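Local coordinates for xylose isomerase-like TIM barrel domain-containing protein (Parabacteroides distasonis, PDB 4KW2) that is of uncharacterised function but has the xylose isomerase-like TIM-barrel fold, which suggests a sugar isomerase or a related activity, at residues 82-85 / 86-90; 124-127 / 128-131; 206-209 / 210-214; 242-245 / 246-249. All blocks are in the same frame, centred on the assembly; numbering follows the deposited sequence.

In the fold
The four contacts are local turns at the periphery of one eight-stranded parallel barrel, their centres 17 to 19 Å from the centre of the chain. Interaction 1 lies in a helix-to-strand connection, interactions 2, 3 and 4 in loops after strands, at the barrel end where TIM-barrel enzymes carry their active sites; no substrate or metal site is defined here. Interactions 3 and 4, about 11 Å apart between centres, touch: Leu207 N lies 3.0 Å from Glu242 O, probably as a hydrogen bond. Interaction 2 is about 33 Å from both, centre to centre, across the chain's centre. Interactions 2, 3 and 4 also meet neighbouring subunits, and sulfates, probably from the crystallisation liquor, lie at interactions 1 and 4.

Interaction 1 of 4, residues 82-85 / 86-90; sequences RHEF and KIRGI. With SO4 (sulfate ion), chain G.
Ile87 lays its CG2 methyl over one face of the His83 imidazole, 3.7 Å from the ring centroid and displaced toward the rim, a CH-pi contact between residues one helical turn apart. His83 has CG anti to its backbone N (chi1 172°), which swings the ring alongside the next turn and leaves its edge to a sulfate, probably from the crystallisation liquor. ND1 donates a hydrogen bond to sulfate O4; its 2.5 Å is unusually short and the exact length doubtful. The aliphatic part of Lys86 passes the same anion, with CD 3.1 Å from sulfate O1.

Next to this pair, Arg88 reaches back across Glu84, the carboxylate and guanidinium planes turned 66° apart. Arg88 NH1 forms a salt bridge of 2.8 Å to Glu84 OE1, on its anti side but out of the carboxylate plane, and also donates 3.0 Å to the backbone Glu84 O. With Asp41 paired to NE, the guanidinium is held through both NE and NH1, which fixes its rotation. Phe85 packs its ring among Leu40 and Ala51, and Ile90 CG2 lies 3.9 Å from Phe85 CD1.

The carbonyl of Phe85 accepts two backbone donors from opposite faces of its plane, Arg88 N at 3.1 Å and Ile90 N at 3.2 Å. Gly89 is the first residue to depart from helical phi/psi, with phi 69°. Together with this positive phi, the Ile90 N to Phe85 O bond, enclosing Gly89 N to Lys86 O, makes a Schellman motif, which ends helix 75-86 in a helix-to-strand connection of the TIM barrel.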
loop_
_atom_site.group_PDB
_atom_site.type_symbol
_atom_site.label_atom_id
_atom_site.label_comp_id
_atom_site.label_asym_id
_atom_site.label_seq_id
_atom_site.Cartn_x
_atom_site.Cartn_y
_atom_site.Cartn_z
ATOM N N ARG A 82 -1.561 12.409 31.535
ATOM C CA ARG A 82 -2.763 11.806 32.110
ATOM C C ARG A 82 -3.910 12.815 32.188
ATOM O O ARG A 82 -5.043 12.507 31.811
ATOM C CB ARG A 82 -2.478 11.217 33.497
ATOM C CG ARG A 82 -1.637 9.946 33.468
ATOM C CD ARG A 82 -1.723 9.174 34.783
ATOM N NE ARG A 82 -1.314 9.993 35.923
ATOM C CZ ARG A 82 -0.054 10.199 36.321
ATOM N NH1 ARG A 82 0.979 9.652 35.682
ATOM N NH2 ARG A 82 0.178 10.977 37.371
ATOM N N HIS A 83 -3.606 14.019 32.659
ATOM C CA HIS A 83 -4.602 15.082 32.775
ATOM C C HIS A 83 -5.209 15.463 31.422
ATOM O O HIS A 83 -6.418 15.666 31.313
ATOM C CB HIS A 83 -3.966 16.309 33.432
ATOM C CG HIS A 83 -4.844 17.521 33.432
ATOM N ND1 HIS A 83 -5.927 17.655 34.274
ATOM C CD2 HIS A 83 -4.799 18.654 32.692
ATOM C CE1 HIS A 83 -6.513 18.817 34.049
ATOM N NE2 HIS A 83 -5.847 19.445 33.095
ATOM N N GLU A 84 -4.358 15.560 30.400
ATOM C CA GLU A 84 -4.777 15.952 29.056
ATOM C C GLU A 84 -5.714 14.925 28.403
ATOM O O GLU A 84 -6.655 15.293 27.704
ATOM C CB GLU A 84 -3.550 16.193 28.165
ATOM C CG GLU A 84 -2.787 17.479 28.474
ATOM C CD GLU A 84 -3.650 18.722 28.370
ATOM O OE1 GLU A 84 -4.301 18.916 27.321
ATOM O OE2 GLU A 84 -3.680 19.501 29.343
ATOM N N PHE A 85 -5.450 13.642 28.624
ATOM C CA PHE A 85 -6.396 12.596 28.230
ATOM C C PHE A 85 -7.715 12.733 28.996
ATOM O O PHE A 85 -8.793 12.736 28.405
ATOM C CB PHE A 85 -5.797 11.209 28.468
ATOM C CG PHE A 85 -4.964 10.697 27.322
ATOM C CD1 PHE A 85 -5.547 9.965 26.299
ATOM C CD2 PHE A 85 -3.598 10.925 27.277
ATOM C CE1 PHE A 85 -4.787 9.473 25.252
ATOM C CE2 PHE A 85 -2.833 10.445 26.227
ATOM C CZ PHE A 85 -3.425 9.715 25.216
ATOM N N LYS A 86 -7.616 12.869 30.313
ATOM C CA LYS A 86 -8.792 12.855 31.181
ATOM C C LYS A 86 -9.780 13.980 30.863
ATOM O O LYS A 86 -10.976 13.728 30.765
ATOM C CB LYS A 86 -8.375 12.932 32.654
ATOM C CG LYS A 86 -9.506 12.690 33.646
ATOM C CD LYS A 86 -9.241 13.384 34.969
ATOM C CE LYS A 86 -10.412 13.236 35.931
ATOM N NZ LYS A 86 -10.465 11.889 36.567
ATOM N N ILE A 87 -9.288 15.211 30.711
ATOM C CA ILE A 87 -10.170 16.346 30.419
ATOM C C ILE A 87 -10.840 16.270 29.048
ATOM O O ILE A 87 -11.768 17.029 28.783
ATOM C CB ILE A 87 -9.457 17.714 30.550
ATOM C CG1 ILE A 87 -8.376 17.892 29.471
ATOM C CG2 ILE A 87 -8.894 17.884 31.958
ATOM C CD1 ILE A 87 -7.776 19.281 29.462
ATOM N N ARG A 88 -10.373 15.373 28.176
ATOM C CA ARG A 88 -11.023 15.148 26.879
ATOM C C ARG A 88 -11.962 13.944 26.866
ATOM O O ARG A 88 -12.609 13.676 25.852
ATOM C CB ARG A 88 -9.975 14.977 25.786
ATOM C CG ARG A 88 -9.177 16.237 25.508
ATOM C CD ARG A 88 -8.145 15.956 24.442
ATOM N NE ARG A 88 -7.511 17.158 23.925
ATOM C CZ ARG A 88 -6.520 17.819 24.518
ATOM N NH1 ARG A 88 -6.030 17.425 25.688
ATOM N NH2 ARG A 88 -6.014 18.888 23.926
ATOM N N GLY A 89 -12.037 13.223 27.983
ATOM C CA GLY A 89 -12.882 12.039 28.088
ATOM C C GLY A 89 -12.374 10.881 27.251
ATOM O O GLY A 89 -13.168 10.108 26.716
ATOM N N ILE A 90 -11.050 10.767 27.145
ATOM C CA ILE A 90 -10.392 9.713 26.373
ATOM C C ILE A 90 -9.427 8.967 27.288
ATOM O O ILE A 90 -8.615 9.598 27.952
ATOM C CB ILE A 90 -9.568 10.299 25.208
ATOM C CG1 ILE A 90 -10.458 11.138 24.284
ATOM C CG2 ILE A 90 -8.888 9.183 24.426
ATOM C CD1 ILE A 90 -9.695 11.952 23.261
HETATM S S SO4 G . -6.856 15.335 36.745
HETATM O O1 SO4 G . -7.938 14.635 37.478
HETATM O O2 SO4 G . -6.161 16.247 37.684
HETATM O O3 SO4 G . -5.897 14.347 36.193
HETATM O O4 SO4 G . -7.432 16.112 35.625
#

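Interaction 2 of 4, residues 124-127 / 128-131; sequences EPEL and NQLD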
loop_
_atom_site.group_PDB
_atom_site.type_symbol
_atom_site.label_atom_id
_atom_site.label_comp_id
_atom_site.label_asym_id
_atom_site.label_seq_id
_atom_site.Cartn_x
_atom_site.Cartn_y
_atom_site.Cartn_z
ATOM N N GLU A 124 5.216 -6.574 19.136
ATOM C CA GLU A 124 5.663 -7.472 18.077
ATOM C C GLU A 124 7.052 -7.978 18.455
ATOM O O GLU A 124 8.055 -7.445 17.982
ATOM C CB GLU A 124 5.685 -6.736 16.732
ATOM C CG GLU A 124 6.067 -7.601 15.535
ATOM C CD GLU A 124 5.790 -6.934 14.196
ATOM O OE1 GLU A 124 4.803 -6.178 14.083
ATOM O OE2 GLU A 124 6.560 -7.178 13.244
ATOM N N PRO A 125 7.114 -8.996 19.332
ATOM C CA PRO A 125 8.372 -9.500 19.837
ATOM C C PRO A 125 8.820 -10.763 19.124
ATOM O O PRO A 125 8.060 -11.341 18.349
ATOM C CB PRO A 125 8.022 -9.842 21.282
ATOM C CG PRO A 125 6.599 -10.310 21.204
ATOM C CD PRO A 125 5.988 -9.713 19.959
ATOM N N GLU A 126 10.050 -11.180 19.396
ATOM C CA GLU A 126 10.512 -12.506 19.015
ATOM C C GLU A 126 10.004 -13.501 20.048
ATOM O O GLU A 126 9.634 -13.117 21.161
ATOM C CB GLU A 126 12.040 -12.551 18.953
ATOM C CG GLU A 126 12.639 -11.767 17.796
ATOM C CD GLU A 126 14.147 -11.632 17.893
ATOM O OE1 GLU A 126 14.681 -11.593 19.025
ATOM O OE2 GLU A 126 14.804 -11.557 16.833
ATOM N N LEU A 127 10.000 -14.779 19.682
ATOM C CA LEU A 127 9.523 -15.837 20.574
ATOM C C LEU A 127 10.369 -15.955 21.846
ATOM O O LEU A 127 9.834 -16.213 22.918
ATOM C CB LEU A 127 9.481 -17.180 19.841
ATOM C CG LEU A 127 8.611 -17.251 18.576
ATOM C CD1 LEU A 127 8.670 -18.649 17.977
ATOM C CD2 LEU A 127 7.166 -16.844 18.846
ATOM N N ASN A 128 11.678 -15.742 21.736
ATOM C CA ASN A 128 12.563 -15.788 22.910
ATOM C C ASN A 128 12.305 -14.676 23.942
ATOM O O ASN A 128 12.690 -14.804 25.106
ATOM C CB ASN A 128 14.038 -15.782 22.482
ATOM C CG ASN A 128 14.462 -14.476 21.827
ATOM O OD1 ASN A 128 14.535 -13.432 22.476
ATOM N ND2 ASN A 128 14.764 -14.535 20.536
ATOM N N GLN A 129 11.664 -13.591 23.510
ATOM C CA GLN A 129 11.351 -12.463 24.391
ATOM C C GLN A 129 10.061 -12.653 25.199
ATOM O O GLN A 129 9.810 -11.908 26.146
ATOM C CB GLN A 129 11.244 -11.165 23.573
ATOM C CG GLN A 129 12.578 -10.641 23.059
ATOM C CD GLN A 129 12.430 -9.476 22.095
ATOM O OE1 GLN A 129 11.490 -9.430 21.300
ATOM N NE2 GLN A 129 13.369 -8.534 22.152
ATOM N N LEU A 130 9.246 -13.637 24.829
ATOM C CA LEU A 130 7.925 -13.811 25.446
ATOM C C LEU A 130 7.982 -14.065 26.955
ATOM O O LEU A 130 7.188 -13.496 27.711
ATOM C CB LEU A 130 7.150 -14.938 24.754
ATOM C CG LEU A 130 6.751 -14.662 23.299
ATOM C CD1 LEU A 130 5.970 -15.839 22.730
ATOM C CD2 LEU A 130 5.939 -13.380 23.187
ATOM N N ASP A 131 8.913 -14.916 27.383
ATOM C CA ASP A 131 9.108 -15.190 28.806
ATOM C C ASP A 131 9.337 -13.906 29.594
ATOM O O ASP A 131 8.653 -13.654 30.591
ATOM C CB ASP A 131 10.279 -16.156 29.028
ATOM C CG ASP A 131 9.877 -17.617 28.878
ATOM O OD1 ASP A 131 8.863 -17.911 28.212
ATOM O OD2 ASP A 131 10.580 -18.481 29.432
#
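The carboxylate of Glu126 and the amide of Asn128 lie side by side, pointing the same way, with their planes 73° apart. Across that angle they are joined by one weak hydrogen bond, Asn128 ND2 to Glu126 OE1 at 3.3 Å. Asn128 has CG between its backbone N and carbonyl carbon (chi1 67°), which brings the amide back beside the residue two places earlier. A third flat group, the amide of Gln129, also turns back along the chain: its OE1 accepts Glu126 N at 3.0 Å, the donor tilted 27° from the carbonyl plane, and lies close against Pro125. Because NE2 of the same amide donates to Tyr100 O, both of its ends are held and its flip is defined.

The backbone bends here through two overlapping turns, closed by Gln129 N to Glu126 O at 3.1 Å and by Leu130 N to Leu127 O at 3.3 Å. Leu130 makes the apolar part of the contact with both branches. Its CD2 meets Pro125 CG at 3.7 Å, the two side chains at about a right angle, while its CD1 runs beside Leu127 CD2 at 4.2 Å.

The turns form a strand-to-helix loop of the TIM barrel, leading from strand 120-123 into helix 130-140. Pro125 and Leu130 rest on Ile146 of strand 143-146, Leu127 and Leu130 on helix 157-165, and Glu126 and Gln129 face Gly185 and Val184 of a second subunit.

Interaction 3 of 4, residues 206-209 / 210-214; sequences DLTD and KMEDA
Thr208 O is gripped by two donors: Met211 N at 3.1 Å, which approaches from above the carbonyl plane, and the hydroxyl of Ser256 in helix 250-262. One residue on, Asp209 O receives Glu212 N at 3.1 Å along a nearly straight N-H line of 166°. The two bonds close consecutive, overlapping turns. The first has the dihedrals of a type II turn; the second, with Lys210 and Met211 both in the left-handed helical region, is a turn of the I'/III' class. A third bond runs beside them, from Thr208 OG1 to Glu212 O; at 2.5 Å it is very short, and its exact length is doubtful at this resolution. Thr208 sets its hydroxyl between the backbone N and the carbonyl carbon (chi1 62°), which aims it across the turns. Glu212 CG comes to 3.2 Å of Asp209 O, so its chain starts out tightly packed against that carbonyl.

The turns belong to the loop between strand 199-204 and helix 222-232, on the strand-to-helix side of the TIM barrel, where this fold generally builds its functional sites. Next to the turns, Asp209 and Lys210 lie side by side, pointing the same way. Lys210 bends at its second and fourth torsions, and its NZ forms a salt bridge of 3.5 Å with Asp209 OD1, which also accepts from Asn255 ND2.

Met211, a selenomethionine, crosses Leu207 obliquely and goes on to Trp181 and Phe226; Met211 CG lies 3.5 Å from Leu207 CD1. Leu207 packs on Ile253 of helix 250-262, while Thr208 and Glu212 lie against Trp29 and His32 of a third subunit.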
loop_
_atom_site.group_PDB
_atom_site.type_symbol
_atom_site.label_atom_id
_atom_site.label_comp_id
_atom_site.label_asym_id
_atom_site.label_seq_id
_atom_site.Cartn_x
_atom_site.Cartn_y
_atom_site.Cartn_z
ATOM N N ASP A 206 -7.138 1.204 7.539
ATOM C CA ASP A 206 -7.799 1.836 6.397
ATOM C C ASP A 206 -9.315 1.681 6.450
ATOM O O ASP A 206 -9.941 1.207 5.504
ATOM C CB ASP A 206 -7.235 1.289 5.082
ATOM C CG ASP A 206 -5.797 1.723 4.849
ATOM O OD1 ASP A 206 -5.500 2.929 5.020
ATOM O OD2 ASP A 206 -4.963 0.859 4.505
ATOM N N LEU A 207 -9.889 2.090 7.576
ATOM C CA LEU A 207 -11.320 2.025 7.769
ATOM C C LEU A 207 -11.985 2.898 6.727
ATOM O O LEU A 207 -11.546 4.016 6.494
ATOM C CB LEU A 207 -11.707 2.499 9.173
ATOM C CG LEU A 207 -13.204 2.458 9.489
ATOM C CD1 LEU A 207 -13.740 1.052 9.312
ATOM C CD2 LEU A 207 -13.470 2.966 10.892
ATOM N N THR A 208 -13.025 2.364 6.091
ATOM C CA THR A 208 -13.809 3.102 5.109
ATOM C C THR A 208 -15.230 3.314 5.607
ATOM O O THR A 208 -15.653 2.745 6.617
ATOM C CB THR A 208 -13.858 2.366 3.754
ATOM O OG1 THR A 208 -14.487 1.089 3.916
ATOM C CG2 THR A 208 -12.457 2.166 3.211
ATOM N N ASP A 209 -15.953 4.156 4.883
ATOM C CA ASP A 209 -17.358 4.430 5.146
ATOM C C ASP A 209 -18.154 3.124 5.073
ATOM O O ASP A 209 -18.182 2.464 4.034
ATOM C CB ASP A 209 -17.872 5.428 4.094
ATOM C CG ASP A 209 -19.186 6.078 4.476
ATOM O OD1 ASP A 209 -19.848 5.649 5.444
ATOM O OD2 ASP A 209 -19.559 7.048 3.790
ATOM N N LYS A 210 -18.774 2.750 6.189
ATOM C CA LYS A 210 -19.558 1.508 6.302
ATOM C C LYS A 210 -18.772 0.228 5.970
ATOM O O LYS A 210 -19.351 -0.790 5.604
ATOM C CB LYS A 210 -20.841 1.634 5.472
ATOM C CG LYS A 210 -21.838 2.591 6.118
ATOM C CD LYS A 210 -22.516 3.512 5.121
ATOM C CE LYS A 210 -23.335 4.570 5.849
ATOM N NZ LYS A 210 -23.352 5.862 5.108
HETATM N N MSE A 211 -17.454 0.294 6.161
HETATM C CA MSE A 211 -16.500 -0.765 5.781
HETATM C C MSE A 211 -16.695 -1.260 4.369
HETATM O O MSE A 211 -16.469 -2.428 4.069
HETATM C CB MSE A 211 -16.519 -1.894 6.815
HETATM C CG MSE A 211 -15.887 -1.378 8.102
HETATM SE SE MSE A 211 -16.023 -2.708 9.540
HETATM C CE MSE A 211 -14.738 -3.969 8.764
ATOM N N GLU A 212 -17.083 -0.360 3.477
ATOM C CA GLU A 212 -17.166 -0.692 2.064
ATOM C C GLU A 212 -15.770 -1.027 1.541
ATOM O O GLU A 212 -14.768 -0.501 2.022
ATOM C CB GLU A 212 -17.774 0.467 1.267
ATOM C CG GLU A 212 -16.901 1.717 1.215
ATOM C CD GLU A 212 -17.572 2.889 0.516
ATOM O OE1 GLU A 212 -18.789 2.807 0.221
ATOM O OE2 GLU A 212 -16.869 3.894 0.257
ATOM N N ASP A 213 -15.716 -1.906 0.552
ATOM C CA ASP A 213 -14.462 -2.288 -0.053
ATOM C C ASP A 213 -14.681 -2.668 -1.512
ATOM O O ASP A 213 -15.796 -2.977 -1.918
ATOM C CB ASP A 213 -13.834 -3.438 0.735
ATOM C CG ASP A 213 -12.403 -3.721 0.312
ATOM O OD1 ASP A 213 -11.557 -2.808 0.417
ATOM O OD2 ASP A 213 -12.124 -4.850 -0.142
ATOM N N ALA A 214 -13.607 -2.605 -2.295
ATOM C CA ALA A 214 -13.613 -2.996 -3.700
ATOM C C ALA A 214 -14.003 -4.463 -3.874
ATOM O O ALA A 214 -14.523 -4.845 -4.919
ATOM C CB ALA A 214 -12.234 -2.746 -4.312
#

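Interaction 4 of 4, residues 242-245 / 246-249; sequences EYDD and FKSD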
loop_
_atom_site.group_PDB
_atom_site.type_symbol
_atom_site.label_atom_id
_atom_site.label_comp_id
_atom_site.label_asym_id
_atom_site.label_seq_id
_atom_site.Cartn_x
_atom_site.Cartn_y
_atom_site.Cartn_z
ATOM N N GLU A 242 -7.785 2.573 12.498
ATOM C CA GLU A 242 -6.904 3.478 11.789
ATOM C C GLU A 242 -7.604 3.797 10.478
ATOM O O GLU A 242 -8.321 2.950 9.928
ATOM C CB GLU A 242 -5.552 2.793 11.543
ATOM C CG GLU A 242 -4.439 3.690 11.003
ATOM C CD GLU A 242 -4.437 3.845 9.488
ATOM O OE1 GLU A 242 -5.089 3.054 8.765
ATOM O OE2 GLU A 242 -3.765 4.781 9.016
ATOM N N TYR A 243 -7.423 5.014 9.985
ATOM C CA TYR A 243 -7.852 5.341 8.635
ATOM C C TYR A 243 -6.919 6.348 7.990
ATOM O O TYR A 243 -6.107 6.979 8.664
ATOM C CB TYR A 243 -9.310 5.827 8.616
ATOM C CG TYR A 243 -9.599 7.175 9.256
ATOM C CD1 TYR A 243 -9.919 7.276 10.604
ATOM C CD2 TYR A 243 -9.607 8.342 8.497
ATOM C CE1 TYR A 243 -10.220 8.497 11.185
ATOM C CE2 TYR A 243 -9.902 9.572 9.071
ATOM C CZ TYR A 243 -10.211 9.640 10.416
ATOM O OH TYR A 243 -10.521 10.850 10.988
ATOM N N ASP A 244 -7.031 6.474 6.675
ATOM C CA ASP A 244 -6.253 7.446 5.928
ATOM C C ASP A 244 -6.933 8.801 6.054
ATOM O O ASP A 244 -7.956 9.041 5.412
ATOM C CB ASP A 244 -6.160 7.026 4.460
ATOM C CG ASP A 244 -5.127 7.821 3.686
ATOM O OD1 ASP A 244 -4.846 8.982 4.064
ATOM O OD2 ASP A 244 -4.595 7.277 2.694
ATOM N N ASP A 245 -6.362 9.689 6.867
ATOM C CA ASP A 245 -7.007 10.974 7.156
ATOM C C ASP A 245 -6.873 11.974 6.020
ATOM O O ASP A 245 -7.437 13.057 6.093
ATOM C CB ASP A 245 -6.502 11.588 8.473
ATOM C CG ASP A 245 -5.071 12.095 8.388
ATOM O OD1 ASP A 245 -4.239 11.448 7.718
ATOM O OD2 ASP A 245 -4.775 13.133 9.015
ATOM N N PHE A 246 -6.128 11.618 4.979
ATOM C CA PHE A 246 -6.066 12.443 3.782
ATOM C C PHE A 246 -7.129 12.036 2.756
ATOM O O PHE A 246 -7.528 12.850 1.922
ATOM C CB PHE A 246 -4.666 12.397 3.167
ATOM C CG PHE A 246 -3.625 13.130 3.975
ATOM C CD1 PHE A 246 -3.382 14.485 3.754
ATOM C CD2 PHE A 246 -2.889 12.471 4.961
ATOM C CE1 PHE A 246 -2.424 15.166 4.493
ATOM C CE2 PHE A 246 -1.932 13.149 5.705
ATOM C CZ PHE A 246 -1.699 14.499 5.470
ATOM N N LYS A 247 -7.588 10.787 2.825
ATOM C CA LYS A 247 -8.598 10.281 1.899
ATOM C C LYS A 247 -10.008 10.266 2.492
ATOM O O LYS A 247 -10.982 10.223 1.749
ATOM C CB LYS A 247 -8.233 8.872 1.417
ATOM C CG LYS A 247 -6.984 8.790 0.537
ATOM C CD LYS A 247 -7.101 7.661 -0.488
ATOM C CE LYS A 247 -5.871 6.764 -0.549
ATOM N NZ LYS A 247 -4.687 7.380 -1.203
ATOM N N SER A 248 -10.121 10.293 3.818
ATOM C CA SER A 248 -11.422 10.346 4.491
ATOM C C SER A 248 -11.519 11.532 5.435
ATOM O O SER A 248 -10.514 12.129 5.809
ATOM C CB SER A 248 -11.686 9.050 5.257
ATOM O OG SER A 248 -12.281 8.076 4.417
ATOM N N ASP A 249 -12.750 11.870 5.803
ATOM C CA ASP A 249 -13.024 12.964 6.734
ATOM C C ASP A 249 -13.801 12.438 7.946
ATOM O O ASP A 249 -14.259 11.289 7.961
ATOM C CB ASP A 249 -13.782 14.107 6.036
ATOM C CG ASP A 249 -15.086 13.653 5.382
ATOM O OD1 ASP A 249 -15.888 12.939 6.019
ATOM O OD2 ASP A 249 -15.315 14.018 4.214
#
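An Asx turn at Asp244 shapes the loop after the last barrel strand: Phe246 N donates 3.1 Å to Asp244 OD1, met on its anti side, 26° out of the carboxylate plane. The backbone turns over the same residues, as Asp244 O accepts both Lys247 N, at 3.1 Å from above the carbonyl plane, and Ser248 N, at 3.0 Å and nearly along the C=O axis. With CG anti to its own N (chi1 -168°), the Asp244 carboxylate lies beside the backbone it binds.

Lys247 curls across Asp244. NZ stays 3.9 Å from Asp244 OD2, a long salt bridge; Asp244 pairs more strongly with Lys247 of the second subunit, and Lys247 with Asp244 of the third. Phe246 runs alongside Asp245, the ring turned 75° from the carboxylate plane and CD2 only 3.2 Å from Asp245 OD1. It also packs on Phe246 of the second subunit, with a sulfate nearby. Nearer strand 238-241 in the chain, Tyr243 CD2 touches Ser248 CB at 3.9 Å.

The loop joins strand 238-241 to helix 250-262. Asp249 caps that helix through Glu252 N, Tyr243 lies on Ile250 and Ile253, and Ser248 packs on Ile253 too.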